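Local coordinates for alpha-1,2-Mannosidase (Trichoderma reesei, PDB 1HCU), which cleaves alpha-1,2-linked mannose residues, probably from high-mannose N-glycans, with calcium as cofactor, at residues 333-336 with 337-341; 392-395 with 396-400; 454-457 with 458-462. All blocks are in the same frame, centred on the assembly; numbering follows the deposited sequence.

Contact 1 (333-336 with 337-341); sequences IKLA and SSYFG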
loop_
_atom_site.group_PDB
_atom_site.type_symbol
_atom_site.label_atom_id
_atom_site.label_comp_id
_atom_site.label_asym_id
_atom_site.label_seq_id
_atom_site.Cartn_x
_atom_site.Cartn_y
_atom_site.Cartn_z
ATOM N N ILE A 333 14.548 10.043 1.485
ATOM C CA ILE A 333 14.405 11.222 0.628
ATOM C C ILE A 333 15.008 10.943 -0.752
ATOM O O ILE A 333 14.448 11.323 -1.783
ATOM C CB ILE A 333 15.127 12.459 1.239
ATOM C CG1 ILE A 333 14.404 12.918 2.509
ATOM C CG2 ILE A 333 15.171 13.602 0.238
ATOM C CD1 ILE A 333 12.944 13.263 2.289
ATOM N N LYS A 334 16.153 10.272 -0.760
ATOM C CA LYS A 334 16.846 9.931 -1.995
ATOM C C LYS A 334 15.986 8.966 -2.805
ATOM O O LYS A 334 15.897 9.064 -4.028
ATOM C CB LYS A 334 18.208 9.297 -1.670
ATOM C CG LYS A 334 18.993 8.794 -2.875
ATOM C CD LYS A 334 19.194 9.903 -3.899
ATOM C CE LYS A 334 19.753 9.377 -5.209
ATOM N NZ LYS A 334 21.220 9.127 -5.167
ATOM N N LEU A 335 15.337 8.045 -2.106
ATOM C CA LEU A 335 14.489 7.051 -2.748
ATOM C C LEU A 335 13.262 7.704 -3.379
ATOM O O LEU A 335 12.920 7.430 -4.531
ATOM C CB LEU A 335 14.056 6.010 -1.717
ATOM C CG LEU A 335 14.457 4.544 -1.913
ATOM C CD1 LEU A 335 15.884 4.422 -2.432
ATOM C CD2 LEU A 335 14.292 3.821 -0.578
ATOM N N ALA A 336 12.601 8.565 -2.619
ATOM C CA ALA A 336 11.417 9.248 -3.104
ATOM C C ALA A 336 11.770 10.043 -4.360
ATOM O O ALA A 336 11.043 10.025 -5.356
ATOM C CB ALA A 336 10.879 10.174 -2.025
ATOM N N SER A 337 12.909 10.724 -4.303
ATOM C CA SER A 337 13.399 11.536 -5.403
ATOM C C SER A 337 13.758 10.707 -6.628
ATOM O O SER A 337 13.390 11.052 -7.755
ATOM C CB SER A 337 14.630 12.319 -4.946
ATOM O OG SER A 337 15.213 13.017 -6.023
ATOM N N SER A 338 14.477 9.612 -6.412
ATOM C CA SER A 338 14.888 8.766 -7.521
ATOM C C SER A 338 13.714 8.146 -8.254
ATOM O O SER A 338 13.676 8.142 -9.484
ATOM C CB SER A 338 15.833 7.670 -7.028
ATOM O OG SER A 338 17.116 8.203 -6.769
ATOM N N TYR A 339 12.758 7.623 -7.496
ATOM C CA TYR A 339 11.590 7.003 -8.094
ATOM C C TYR A 339 10.694 8.035 -8.781
ATOM O O TYR A 339 9.970 7.709 -9.722
ATOM C CB TYR A 339 10.837 6.202 -7.030
ATOM C CG TYR A 339 11.440 4.827 -6.817
ATOM C CD1 TYR A 339 11.030 3.750 -7.593
ATOM C CD2 TYR A 339 12.464 4.614 -5.882
ATOM C CE1 TYR A 339 11.610 2.496 -7.460
ATOM C CE2 TYR A 339 13.055 3.355 -5.741
ATOM C CZ TYR A 339 12.618 2.304 -6.538
ATOM O OH TYR A 339 13.184 1.054 -6.428
ATOM N N PHE A 340 10.753 9.287 -8.332
ATOM C CA PHE A 340 9.954 10.307 -8.995
ATOM C C PHE A 340 10.565 10.585 -10.367
ATOM O O PHE A 340 9.872 11.001 -11.290
ATOM C CB PHE A 340 9.909 11.604 -8.194
ATOM C CG PHE A 340 9.171 12.703 -8.896
ATOM C CD1 PHE A 340 7.782 12.682 -8.983
ATOM C CD2 PHE A 340 9.869 13.723 -9.529
ATOM C CE1 PHE A 340 7.098 13.666 -9.697
ATOM C CE2 PHE A 340 9.201 14.706 -10.243
ATOM C CZ PHE A 340 7.809 14.681 -10.328
ATOM N N GLY A 341 11.867 10.337 -10.490
ATOM C CA GLY A 341 12.560 10.541 -11.752
ATOM C C GLY A 341 12.041 9.623 -12.850
ATOM O O GLY A 341 12.266 9.891 -14.035
#
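The Y339 ring turns its edge to the preceding turn of helix 326-344: CD2 comes within 3.2 Å of L335 O, which lies in the ring plane. Farther along that edge, CE2 meets L335 CG at 4.2 Å. With CG beside the backbone N (chi1 -82°), the ring is laid back along L335, whose carbonyl also takes a nearly straight bond from Y339 N (3.0 Å, 171°). F292 adds an edge-to-face ring contact to Y339 from outside the turn. F340 takes the other course, its CG anti to the backbone N, and its ring leaves this turn; only CB stays close, 3.4 Å from A336 O. The bond from F340 N to the same A336 O is clearly bent, at 137°. On another side of the helix K334 folds toward S338, CE 3.3 Å from S338 OG, and both polar ends go on to T291: K334 NZ to its OG1, S338 OG to its backbone N. Y339 OH likewise bonds to L293 N and S305 OG, tying the helix to strands 292-297 and 300-306. A336 and I333 lean on helix 393-405, L335 on helix 312-323, and F340 on helix 408-425.

Contact 2 (392-395 with 396-400); sequences PETL and ESLYY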
loop_
_atom_site.group_PDB
_atom_site.type_symbol
_atom_site.label_atom_id
_atom_site.label_comp_id
_atom_site.label_asym_id
_atom_site.label_seq_id
_atom_site.Cartn_x
_atom_site.Cartn_y
_atom_site.Cartn_z
ATOM N N PRO A 392 -0.447 4.130 -6.019
ATOM C CA PRO A 392 -0.160 5.312 -5.208
ATOM C C PRO A 392 1.216 5.409 -4.555
ATOM O O PRO A 392 1.555 6.446 -3.980
ATOM C CB PRO A 392 -1.240 5.229 -4.154
ATOM C CG PRO A 392 -1.180 3.733 -3.818
ATOM C CD PRO A 392 -0.971 3.038 -5.173
ATOM N N GLU A 393 2.001 4.346 -4.634
ATOM C CA GLU A 393 3.297 4.322 -3.974
ATOM C C GLU A 393 4.187 5.556 -4.077
ATOM O O GLU A 393 4.817 5.941 -3.100
ATOM C CB GLU A 393 4.088 3.094 -4.421
ATOM C CG GLU A 393 3.439 1.783 -4.015
ATOM C CD GLU A 393 2.339 1.360 -4.964
ATOM O OE1 GLU A 393 1.599 0.417 -4.626
ATOM O OE2 GLU A 393 2.217 1.959 -6.045
ATOM N N THR A 394 4.250 6.174 -5.248
ATOM C CA THR A 394 5.096 7.341 -5.427
ATOM C C THR A 394 4.527 8.581 -4.732
ATOM O O THR A 394 5.262 9.321 -4.057
ATOM C CB THR A 394 5.329 7.581 -6.927
ATOM O OG1 THR A 394 6.073 6.475 -7.457
ATOM C CG2 THR A 394 6.103 8.863 -7.164
ATOM N N LEU A 395 3.221 8.790 -4.887
ATOM C CA LEU A 395 2.547 9.904 -4.240
ATOM C C LEU A 395 2.699 9.685 -2.739
ATOM O O LEU A 395 2.805 10.637 -1.960
ATOM C CB LEU A 395 1.065 9.922 -4.617
ATOM C CG LEU A 395 0.767 10.324 -6.062
ATOM C CD1 LEU A 395 -0.617 9.829 -6.429
ATOM C CD2 LEU A 395 0.877 11.852 -6.221
ATOM N N GLU A 396 2.726 8.415 -2.345
ATOM C CA GLU A 396 2.884 8.058 -0.941
ATOM C C GLU A 396 4.249 8.533 -0.455
ATOM O O GLU A 396 4.346 9.248 0.541
ATOM C CB GLU A 396 2.783 6.539 -0.763
ATOM C CG GLU A 396 2.841 6.040 0.678
ATOM C CD GLU A 396 2.688 4.528 0.751
ATOM O OE1 GLU A 396 2.138 3.952 -0.208
ATOM O OE2 GLU A 396 3.103 3.914 1.758
ATOM N N SER A 397 5.304 8.144 -1.164
ATOM C CA SER A 397 6.638 8.538 -0.743
ATOM C C SER A 397 6.864 10.047 -0.773
ATOM O O SER A 397 7.508 10.592 0.123
ATOM C CB SER A 397 7.694 7.805 -1.569
ATOM O OG SER A 397 7.687 6.429 -1.226
ATOM N N LEU A 398 6.326 10.720 -1.787
ATOM C CA LEU A 398 6.467 12.160 -1.877
ATOM C C LEU A 398 5.789 12.782 -0.662
ATOM O O LEU A 398 6.303 13.731 -0.066
ATOM C CB LEU A 398 5.821 12.683 -3.161
ATOM C CG LEU A 398 6.534 12.271 -4.455
ATOM C CD1 LEU A 398 5.658 12.624 -5.652
ATOM C CD2 LEU A 398 7.889 12.968 -4.541
ATOM N N TYR A 399 4.635 12.240 -0.289
ATOM C CA TYR A 399 3.913 12.747 0.864
ATOM C C TYR A 399 4.789 12.689 2.120
ATOM O O TYR A 399 4.943 13.698 2.810
ATOM C CB TYR A 399 2.610 11.963 1.062
ATOM C CG TYR A 399 1.940 12.215 2.391
ATOM C CD1 TYR A 399 1.971 11.249 3.396
ATOM C CD2 TYR A 399 1.310 13.429 2.665
ATOM C CE1 TYR A 399 1.399 11.484 4.635
ATOM C CE2 TYR A 399 0.733 13.676 3.910
ATOM C CZ TYR A 399 0.783 12.700 4.889
ATOM O OH TYR A 399 0.240 12.933 6.136
ATOM N N TYR A 400 5.375 11.526 2.411
ATOM C CA TYR A 400 6.240 11.402 3.587
ATOM C C TYR A 400 7.418 12.377 3.528
ATOM O O TYR A 400 7.783 12.977 4.551
ATOM C CB TYR A 400 6.796 9.984 3.734
ATOM C CG TYR A 400 5.843 8.985 4.353
ATOM C CD1 TYR A 400 4.976 8.235 3.558
ATOM C CD2 TYR A 400 5.824 8.774 5.740
ATOM C CE1 TYR A 400 4.118 7.297 4.120
ATOM C CE2 TYR A 400 4.964 7.836 6.316
ATOM C CZ TYR A 400 4.115 7.099 5.494
ATOM O OH TYR A 400 3.289 6.145 6.033
#
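T394 and L398 lie side by side and point the same way, T394 CG2 4.1 Å from L398 CD1, on the first turns of helix 393-405, one of the helices of the (alpha/alpha)7 barrel of family 47. This is the tight side. L398 CG, held beside its backbone N by a chi1 of -68°, settles 3.2 Å from T394 O, the oxygen that also accepts L398 N at 2.9 Å and 166°. Y343 and F340 of helix 326-344 and W410 and L413 of helix 408-425 close over the pair, while T394 OG1 bonds to S310 OG and S397 OG to S310 O and G314 N.

The side carrying E393 and E396 is buried as well, and the base of E396 is packed closely, its CB against E393 O; it is the carboxylate ends that sit more loosely. E393, a predicted active-site residue, sends OE2 into a weak hydrogen bond with H307 ND1. E396 runs out straight, CG anti to the backbone N (chi1 -176°), and its OE1 stops 4.0 Å from E393 CA; the two OE1 atoms stay 5.7 Å apart. The E396 side chain lies about 5 Å from the bound calcium ion, consistent with a contact through water. At its base the backbone keeps it in place: E396 N bonds to P392 O at 2.8 Å, and E396 CG sits in the plane of the Y400 ring, 3.9 Å from its CE1 edge.

Contact 3 (454-457 with 458-462); sequences FAEA and LKYAY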
loop_
_atom_site.group_PDB
_atom_site.type_symbol
_atom_site.label_atom_id
_atom_site.label_comp_id
_atom_site.label_asym_id
_atom_site.label_seq_id
_atom_site.Cartn_x
_atom_site.Cartn_y
_atom_site.Cartn_z
ATOM N N PHE A 454 -9.232 5.188 -4.886
ATOM C CA PHE A 454 -10.012 5.883 -3.866
ATOM C C PHE A 454 -9.307 5.947 -2.515
ATOM O O PHE A 454 -9.234 7.003 -1.887
ATOM C CB PHE A 454 -11.361 5.190 -3.628
ATOM C CG PHE A 454 -12.365 5.409 -4.714
ATOM C CD1 PHE A 454 -12.727 4.368 -5.564
ATOM C CD2 PHE A 454 -12.960 6.655 -4.887
ATOM C CE1 PHE A 454 -13.664 4.563 -6.567
ATOM C CE2 PHE A 454 -13.899 6.862 -5.888
ATOM C CZ PHE A 454 -14.253 5.816 -6.730
ATOM N N ALA A 455 -8.791 4.808 -2.072
ATOM C CA ALA A 455 -8.150 4.723 -0.769
ATOM C C ALA A 455 -6.756 5.305 -0.624
ATOM O O ALA A 455 -6.427 5.877 0.416
ATOM C CB ALA A 455 -8.130 3.266 -0.312
ATOM N N GLU A 456 -5.943 5.173 -1.663
ATOM C CA GLU A 456 -4.557 5.611 -1.573
ATOM C C GLU A 456 -4.084 6.794 -2.406
ATOM O O GLU A 456 -3.671 7.815 -1.870
ATOM C CB GLU A 456 -3.652 4.417 -1.871
ATOM C CG GLU A 456 -3.930 3.185 -1.028
ATOM C CD GLU A 456 -2.812 2.156 -1.145
ATOM O OE1 GLU A 456 -3.013 1.114 -1.809
ATOM O OE2 GLU A 456 -1.727 2.404 -0.581
ATOM N N ALA A 457 -4.102 6.642 -3.721
ATOM C CA ALA A 457 -3.639 7.715 -4.575
ATOM C C ALA A 457 -4.300 9.047 -4.238
ATOM O O ALA A 457 -3.612 10.038 -4.009
ATOM C CB ALA A 457 -3.870 7.365 -6.029
ATOM N N LEU A 458 -5.629 9.073 -4.181
ATOM C CA LEU A 458 -6.344 10.319 -3.891
ATOM C C LEU A 458 -6.190 10.780 -2.439
ATOM O O LEU A 458 -6.264 11.975 -2.145
ATOM C CB LEU A 458 -7.827 10.171 -4.267
ATOM C CG LEU A 458 -8.105 10.055 -5.780
ATOM C CD1 LEU A 458 -9.597 9.799 -6.033
ATOM C CD2 LEU A 458 -7.682 11.344 -6.475
ATOM N N LYS A 459 -5.961 9.829 -1.538
ATOM C CA LYS A 459 -5.780 10.121 -0.122
ATOM C C LYS A 459 -4.432 10.825 0.114
ATOM O O LYS A 459 -4.384 11.894 0.708
ATOM C CB LYS A 459 -5.848 8.810 0.680
ATOM C CG LYS A 459 -5.472 8.937 2.152
ATOM C CD LYS A 459 -6.674 9.034 3.044
ATOM C CE LYS A 459 -6.983 7.722 3.769
ATOM N NZ LYS A 459 -7.435 6.604 2.890
ATOM N N TYR A 460 -3.337 10.231 -0.351
ATOM C CA TYR A 460 -2.032 10.855 -0.151
ATOM C C TYR A 460 -1.924 12.185 -0.897
ATOM O O TYR A 460 -1.368 13.147 -0.367
ATOM C CB TYR A 460 -0.898 9.910 -0.576
ATOM C CG TYR A 460 -0.720 8.711 0.346
ATOM C CD1 TYR A 460 -0.425 8.880 1.703
ATOM C CD2 TYR A 460 -0.876 7.411 -0.136
ATOM C CE1 TYR A 460 -0.296 7.775 2.555
ATOM C CE2 TYR A 460 -0.747 6.307 0.703
ATOM C CZ TYR A 460 -0.461 6.491 2.046
ATOM O OH TYR A 460 -0.356 5.394 2.878
ATOM N N ALA A 461 -2.463 12.238 -2.117
ATOM C CA ALA A 461 -2.420 13.457 -2.916
ATOM C C ALA A 461 -3.121 14.605 -2.180
ATOM O O ALA A 461 -2.627 15.734 -2.140
ATOM C CB ALA A 461 -3.079 13.222 -4.273
ATOM N N TYR A 462 -4.263 14.298 -1.581
ATOM C CA TYR A 462 -5.027 15.284 -0.842
ATOM C C TYR A 462 -4.319 15.755 0.433
ATOM O O TYR A 462 -4.180 16.958 0.669
ATOM C CB TYR A 462 -6.380 14.699 -0.468
ATOM C CG TYR A 462 -7.207 15.624 0.372
ATOM C CD1 TYR A 462 -7.785 16.759 -0.185
ATOM C CD2 TYR A 462 -7.393 15.383 1.729
ATOM C CE1 TYR A 462 -8.526 17.633 0.582
ATOM C CE2 TYR A 462 -8.136 16.256 2.510
ATOM C CZ TYR A 462 -8.699 17.379 1.924
ATOM O OH TYR A 462 -9.445 18.246 2.674
HETATM O O HOH W 1 -0.383 2.805 2.010
#
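K459 curls back round the A455 oxygen, from CB at 3.0 Å from A455 O to NZ at 2.8 Å from the same oxygen. The fold-back goes with a pi-type turn at 454-457 in helix 451-465, one of the helices of the (alpha/alpha)7 barrel: the widened backbone puts K459 N 4.4 Å from A455 O, too far for the usual helical bond, with the ammonium group standing in for it. Bends at chi2, chi3 and chi4, after a CG anti to the backbone N (chi1 171°), bring NZ into the carbonyl plane and onto a lone pair. NZ also makes a salt bridge to D63 and hydrogen bonds with T64 OG1 and A487 O, so the buried charge is probably compensated. A methionine in its place would probably leave D63 without its countercharge and A455 O without the bond that stands in for the missing backbone one.

Beyond the wide turn the regular pattern returns, with Y460 N reaching E456 O almost straight (2.9 Å, 174°). That oxygen approaches the Y460 ring obliquely, near CD2. F454 and L458 point elsewhere, both packing on F23 of helix 13-33, F454 edge-to-face. The E456 side chain lies about 4 Å from the bound calcium ion. A single water joins the ends of E456 and Y460: lying in the tyrosine ring plane, it is 2.9 Å from E456 OE2 and 2.7 Å from Y460 OH.

The three contacts sit on three helices in a row, with contact 2 in the middle. Contacts 1 and 2, centres 10 Å apart, meet by packing of carbon atoms: A336 CB is 4.0 Å from S397 CB, and F340 CD1 the same from L398 CD1. Contacts 2 and 3 are 9 Å apart between centres; E396 CG lies 3.6 Å from Y460 CE2, and E396 OE1 comes to 4.2 Å from E456 OE2, an acidic cluster beside the calcium ion. Contacts 1 and 3 do not touch, with nearest atoms about 12 Å apart. The Y339 side chain is about 8 Å from that of the predicted active-site residue E393 and about 13 Å from the ion.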